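Local structure of thiosulfate sulfurtransferase (Pseudomonas aeruginosa, 1YT8) at residues V264-W275 and Q348-D359. The protein probably transfers sulfur from thiosulfate to cyanide, as rhodaneses do, through a chain built of repeated rhodanese-like domains. Numbering follows the deposited sequence.
Sequences VERLDLAGLAQW and QVAVLDGLSEAD
E265-L267 and A350-L352 pair as parallel strands, their short axes 4.5 Å apart and 42° askew, through four backbone bonds: E265 N to V349 O, V351 N to E265 O, L267 N to V351 O and D353 N to L267 O. The last is the shortest of the four, with D353 N 2.7 Å from L267 O. A salt bridge locks one face of the pair. R266, its chain bent back at chi2 and chi3, grips D353 side-on, NE reaching OD2 at 3.0 Å and NH2 reaching OD1 at 2.7 Å. Both oxygens use syn lone pairs, and the two flat groups are nearly coplanar, 18° apart. V351 CB lies over one guanidinium face, while V351 CG2 packs on V264 CG1. On the other face A350 CB packs against both L267 CG and W275 CH2, 3.7 Å from the latter; L267 CD1 lies over the indole near its rim. Q348 NE2 donates to E265 OE2 (3.0 Å), and Q348 OE1 accepts from R281. Farther along, L352 CD2 meets L272 CD2 (3.8 Å) and L269 CD2, which also touches L355 CD2 at 3.6 Å. D268 N-caps helix 269-277 through OD1 to G271 N, and a water links L269 N to D353 O. Strand 265-267 forms one edge of the five-stranded parallel sheet of a rhodanese-like domain, with strand order 1-5-4-2-3; strand 348-352 separates it from strand 324-328. Helices 245-262 and 334-344 pack on the face that carries R266 and V351, whereas helix 269-277 lies against the A350 and L352 face.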
loop_
_atom_site.group_PDB
_atom_site.type_symbol
_atom_site.label_atom_id
_atom_site.label_comp_id
_atom_site.label_asym_id
_atom_site.label_seq_id
_atom_site.Cartn_x
_atom_site.Cartn_y
_atom_site.Cartn_z
ATOM N N VAL A 264 11.241 -17.318 -11.025
ATOM C CA VAL A 264 9.838 -17.392 -10.647
ATOM C C VAL A 264 9.364 -18.838 -10.792
ATOM O O VAL A 264 9.635 -19.489 -11.801
ATOM C CB VAL A 264 8.978 -16.478 -11.545
ATOM C CG1 VAL A 264 7.497 -16.681 -11.243
ATOM C CG2 VAL A 264 9.373 -15.020 -11.322
ATOM N N GLU A 265 8.672 -19.343 -9.778
ATOM C CA GLU A 265 8.172 -20.712 -9.812
ATOM C C GLU A 265 6.848 -20.789 -10.565
ATOM O O GLU A 265 6.186 -19.771 -10.776
ATOM C CB GLU A 265 7.994 -21.243 -8.384
ATOM C CG GLU A 265 9.299 -21.405 -7.621
ATOM C CD GLU A 265 9.093 -21.943 -6.213
ATOM O OE1 GLU A 265 8.402 -22.972 -6.066
ATOM O OE2 GLU A 265 9.631 -21.341 -5.260
ATOM N N ARG A 266 6.475 -21.996 -10.982
ATOM C CA ARG A 266 5.220 -22.205 -11.701
ATOM C C ARG A 266 4.310 -23.098 -10.857
ATOM O O ARG A 266 4.788 -23.940 -10.099
ATOM C CB ARG A 266 5.469 -22.899 -13.050
ATOM C CG ARG A 266 6.686 -22.411 -13.837
ATOM C CD ARG A 266 6.673 -20.905 -14.077
ATOM N NE ARG A 266 5.462 -20.431 -14.743
ATOM C CZ ARG A 266 5.233 -19.155 -15.043
ATOM N NH1 ARG A 266 6.135 -18.234 -14.735
ATOM N NH2 ARG A 266 4.110 -18.795 -15.646
ATOM N N LEU A 267 3.001 -22.914 -10.998
ATOM C CA LEU A 267 2.021 -23.715 -10.268
ATOM C C LEU A 267 0.723 -23.818 -11.046
ATOM O O LEU A 267 0.403 -22.940 -11.844
ATOM C CB LEU A 267 1.671 -23.078 -8.919
ATOM C CG LEU A 267 2.646 -23.023 -7.749
ATOM C CD1 LEU A 267 1.947 -22.331 -6.589
ATOM C CD2 LEU A 267 3.082 -24.424 -7.343
ATOM N N ASP A 268 -0.017 -24.899 -10.813
ATOM C CA ASP A 268 -1.326 -25.068 -11.427
ATOM C C ASP A 268 -2.280 -25.075 -10.241
ATOM O O ASP A 268 -1.831 -25.082 -9.093
ATOM C CB ASP A 268 -1.437 -26.375 -12.234
ATOM C CG ASP A 268 -0.943 -27.593 -11.479
ATOM O OD1 ASP A 268 -0.992 -27.608 -10.232
ATOM O OD2 ASP A 268 -0.516 -28.558 -12.151
ATOM N N LEU A 269 -3.582 -25.058 -10.499
ATOM C CA LEU A 269 -4.558 -25.047 -9.415
ATOM C C LEU A 269 -4.274 -26.099 -8.342
ATOM O O LEU A 269 -4.393 -25.819 -7.147
ATOM C CB LEU A 269 -5.972 -25.231 -9.977
ATOM C CG LEU A 269 -6.501 -24.037 -10.778
ATOM C CD1 LEU A 269 -7.843 -24.380 -11.413
ATOM C CD2 LEU A 269 -6.638 -22.832 -9.857
ATOM N N ALA A 270 -3.895 -27.302 -8.760
ATOM C CA ALA A 270 -3.596 -28.364 -7.803
ATOM C C ALA A 270 -2.382 -27.975 -6.959
ATOM O O ALA A 270 -2.341 -28.228 -5.755
ATOM C CB ALA A 270 -3.328 -29.675 -8.535
ATOM N N GLY A 271 -1.395 -27.357 -7.601
ATOM C CA GLY A 271 -0.202 -26.934 -6.891
ATOM C C GLY A 271 -0.529 -25.857 -5.875
ATOM O O GLY A 271 0.044 -25.819 -4.788
ATOM N N LEU A 272 -1.452 -24.973 -6.237
ATOM C CA LEU A 272 -1.874 -23.898 -5.350
ATOM C C LEU A 272 -2.537 -24.493 -4.113
ATOM O O LEU A 272 -2.190 -24.146 -2.983
ATOM C CB LEU A 272 -2.867 -22.977 -6.065
ATOM C CG LEU A 272 -3.565 -21.925 -5.194
ATOM C CD1 LEU A 272 -2.522 -21.030 -4.535
ATOM C CD2 LEU A 272 -4.528 -21.104 -6.041
ATOM N N ALA A 273 -3.490 -25.393 -4.336
ATOM C CA ALA A 273 -4.210 -26.042 -3.245
ATOM C C ALA A 273 -3.236 -26.682 -2.261
ATOM O O ALA A 273 -3.424 -26.601 -1.047
ATOM C CB ALA A 273 -5.168 -27.094 -3.801
ATOM N N GLN A 274 -2.195 -27.315 -2.791
ATOM C CA GLN A 274 -1.189 -27.960 -1.958
ATOM C C GLN A 274 -0.498 -26.943 -1.053
ATOM O O GLN A 274 -0.345 -27.173 0.149
ATOM C CB GLN A 274 -0.149 -28.661 -2.835
ATOM C CG GLN A 274 1.018 -29.261 -2.063
ATOM C CD GLN A 274 0.565 -30.160 -0.924
ATOM O OE1 GLN A 274 -0.286 -31.033 -1.106
ATOM N NE2 GLN A 274 1.137 -29.952 0.259
ATOM N N TRP A 275 -0.080 -25.821 -1.631
ATOM C CA TRP A 275 0.587 -24.782 -0.856
ATOM C C TRP A 275 -0.307 -24.282 0.272
ATOM O O TRP A 275 0.146 -24.105 1.402
ATOM C CB TRP A 275 0.985 -23.613 -1.764
ATOM C CG TRP A 275 2.332 -23.780 -2.406
ATOM C CD1 TRP A 275 3.071 -24.927 -2.476
ATOM C CD2 TRP A 275 3.095 -22.770 -3.078
ATOM N NE1 TRP A 275 4.247 -24.695 -3.147
ATOM C CE2 TRP A 275 4.288 -23.380 -3.529
ATOM C CE3 TRP A 275 2.886 -21.410 -3.343
ATOM C CZ2 TRP A 275 5.271 -22.675 -4.234
ATOM C CZ3 TRP A 275 3.866 -20.707 -4.047
ATOM C CH2 TRP A 275 5.043 -21.344 -4.482
ATOM N N GLN A 348 9.662 -15.493 -2.473
ATOM C CA GLN A 348 9.434 -16.787 -3.092
ATOM C C GLN A 348 8.104 -16.503 -3.773
ATOM O O GLN A 348 7.100 -16.217 -3.112
ATOM C CB GLN A 348 9.273 -17.898 -2.054
ATOM C CG GLN A 348 8.680 -19.176 -2.643
ATOM C CD GLN A 348 8.805 -20.369 -1.717
ATOM O OE1 GLN A 348 8.752 -20.233 -0.493
ATOM N NE2 GLN A 348 8.956 -21.553 -2.301
ATOM N N VAL A 349 8.097 -16.561 -5.095
ATOM C CA VAL A 349 6.889 -16.249 -5.834
ATOM C C VAL A 349 6.647 -17.198 -6.997
ATOM O O VAL A 349 7.582 -17.666 -7.653
ATOM C CB VAL A 349 6.959 -14.792 -6.362
ATOM C CG1 VAL A 349 8.194 -14.616 -7.229
ATOM C CG2 VAL A 349 5.693 -14.445 -7.142
ATOM N N ALA A 350 5.374 -17.474 -7.243
ATOM C CA ALA A 350 4.973 -18.356 -8.325
ATOM C C ALA A 350 3.863 -17.698 -9.134
ATOM O O ALA A 350 3.137 -16.844 -8.625
ATOM C CB ALA A 350 4.477 -19.678 -7.755
ATOM N N VAL A 351 3.753 -18.086 -10.400
ATOM C CA VAL A 351 2.698 -17.587 -11.273
ATOM C C VAL A 351 1.778 -18.786 -11.506
ATOM O O VAL A 351 2.251 -19.896 -11.766
ATOM C CB VAL A 351 3.261 -17.088 -12.620
ATOM C CG1 VAL A 351 2.123 -16.806 -13.589
ATOM C CG2 VAL A 351 4.081 -15.818 -12.395
ATOM N N LEU A 352 0.473 -18.567 -11.398
ATOM C CA LEU A 352 -0.505 -19.637 -11.572
ATOM C C LEU A 352 -0.823 -19.893 -13.046
ATOM O O LEU A 352 -1.400 -19.037 -13.723
ATOM C CB LEU A 352 -1.784 -19.284 -10.804
ATOM C CG LEU A 352 -2.803 -20.391 -10.531
ATOM C CD1 LEU A 352 -2.110 -21.599 -9.918
ATOM C CD2 LEU A 352 -3.884 -19.859 -9.598
ATOM N N ASP A 353 -0.441 -21.073 -13.534
ATOM C CA ASP A 353 -0.672 -21.450 -14.931
ATOM C C ASP A 353 -1.896 -22.346 -15.118
ATOM O O ASP A 353 -2.409 -22.935 -14.164
ATOM C CB ASP A 353 0.540 -22.197 -15.503
ATOM C CG ASP A 353 1.809 -21.375 -15.479
ATOM O OD1 ASP A 353 1.738 -20.162 -15.761
ATOM O OD2 ASP A 353 2.885 -21.951 -15.202
ATOM N N GLY A 354 -2.352 -22.447 -16.364
ATOM C CA GLY A 354 -3.485 -23.300 -16.684
ATOM C C GLY A 354 -4.871 -22.808 -16.320
ATOM O O GLY A 354 -5.823 -23.588 -16.338
ATOM N N LEU A 355 -5.001 -21.527 -15.993
ATOM C CA LEU A 355 -6.303 -20.978 -15.631
ATOM C C LEU A 355 -7.172 -20.754 -16.865
ATOM O O LEU A 355 -6.675 -20.399 -17.933
ATOM C CB LEU A 355 -6.138 -19.652 -14.886
ATOM C CG LEU A 355 -5.388 -19.675 -13.551
ATOM C CD1 LEU A 355 -5.304 -18.256 -13.000
ATOM C CD2 LEU A 355 -6.103 -20.589 -12.566
ATOM N N SER A 356 -8.473 -20.969 -16.708
ATOM C CA SER A 356 -9.420 -20.769 -17.798
ATOM C C SER A 356 -10.441 -19.740 -17.333
ATOM O O SER A 356 -10.494 -19.401 -16.151
ATOM C CB SER A 356 -10.120 -22.085 -18.155
ATOM O OG SER A 356 -10.922 -22.549 -17.084
ATOM N N GLU A 357 -11.250 -19.241 -18.261
ATOM C CA GLU A 357 -12.255 -18.237 -17.937
ATOM C C GLU A 357 -13.185 -18.669 -16.805
ATOM O O GLU A 357 -13.670 -17.837 -16.035
ATOM C CB GLU A 357 -13.073 -17.908 -19.188
ATOM C CG GLU A 357 -12.217 -17.580 -20.407
ATOM C CD GLU A 357 -13.044 -17.222 -21.630
ATOM O OE1 GLU A 357 -14.014 -17.952 -21.928
ATOM O OE2 GLU A 357 -12.721 -16.216 -22.300
ATOM N N ALA A 358 -13.423 -19.973 -16.699
ATOM C CA ALA A 358 -14.305 -20.511 -15.668
ATOM C C ALA A 358 -13.759 -20.357 -14.249
ATOM O O ALA A 358 -14.529 -20.311 -13.290
ATOM C CB ALA A 358 -14.595 -21.981 -15.953
ATOM N N ASP A 359 -12.439 -20.277 -14.115
ATOM C CA ASP A 359 -11.814 -20.142 -12.800
ATOM C C ASP A 359 -12.020 -18.767 -12.159
ATOM O O ASP A 359 -11.895 -18.617 -10.944
ATOM C CB ASP A 359 -10.316 -20.451 -12.898
ATOM C CG ASP A 359 -10.045 -21.876 -13.346
ATOM O OD1 ASP A 359 -10.584 -22.809 -12.715
ATOM O OD2 ASP A 359 -9.294 -22.064 -14.323
HETATM O O HOH W 1 -4.399 -24.521 -13.166
#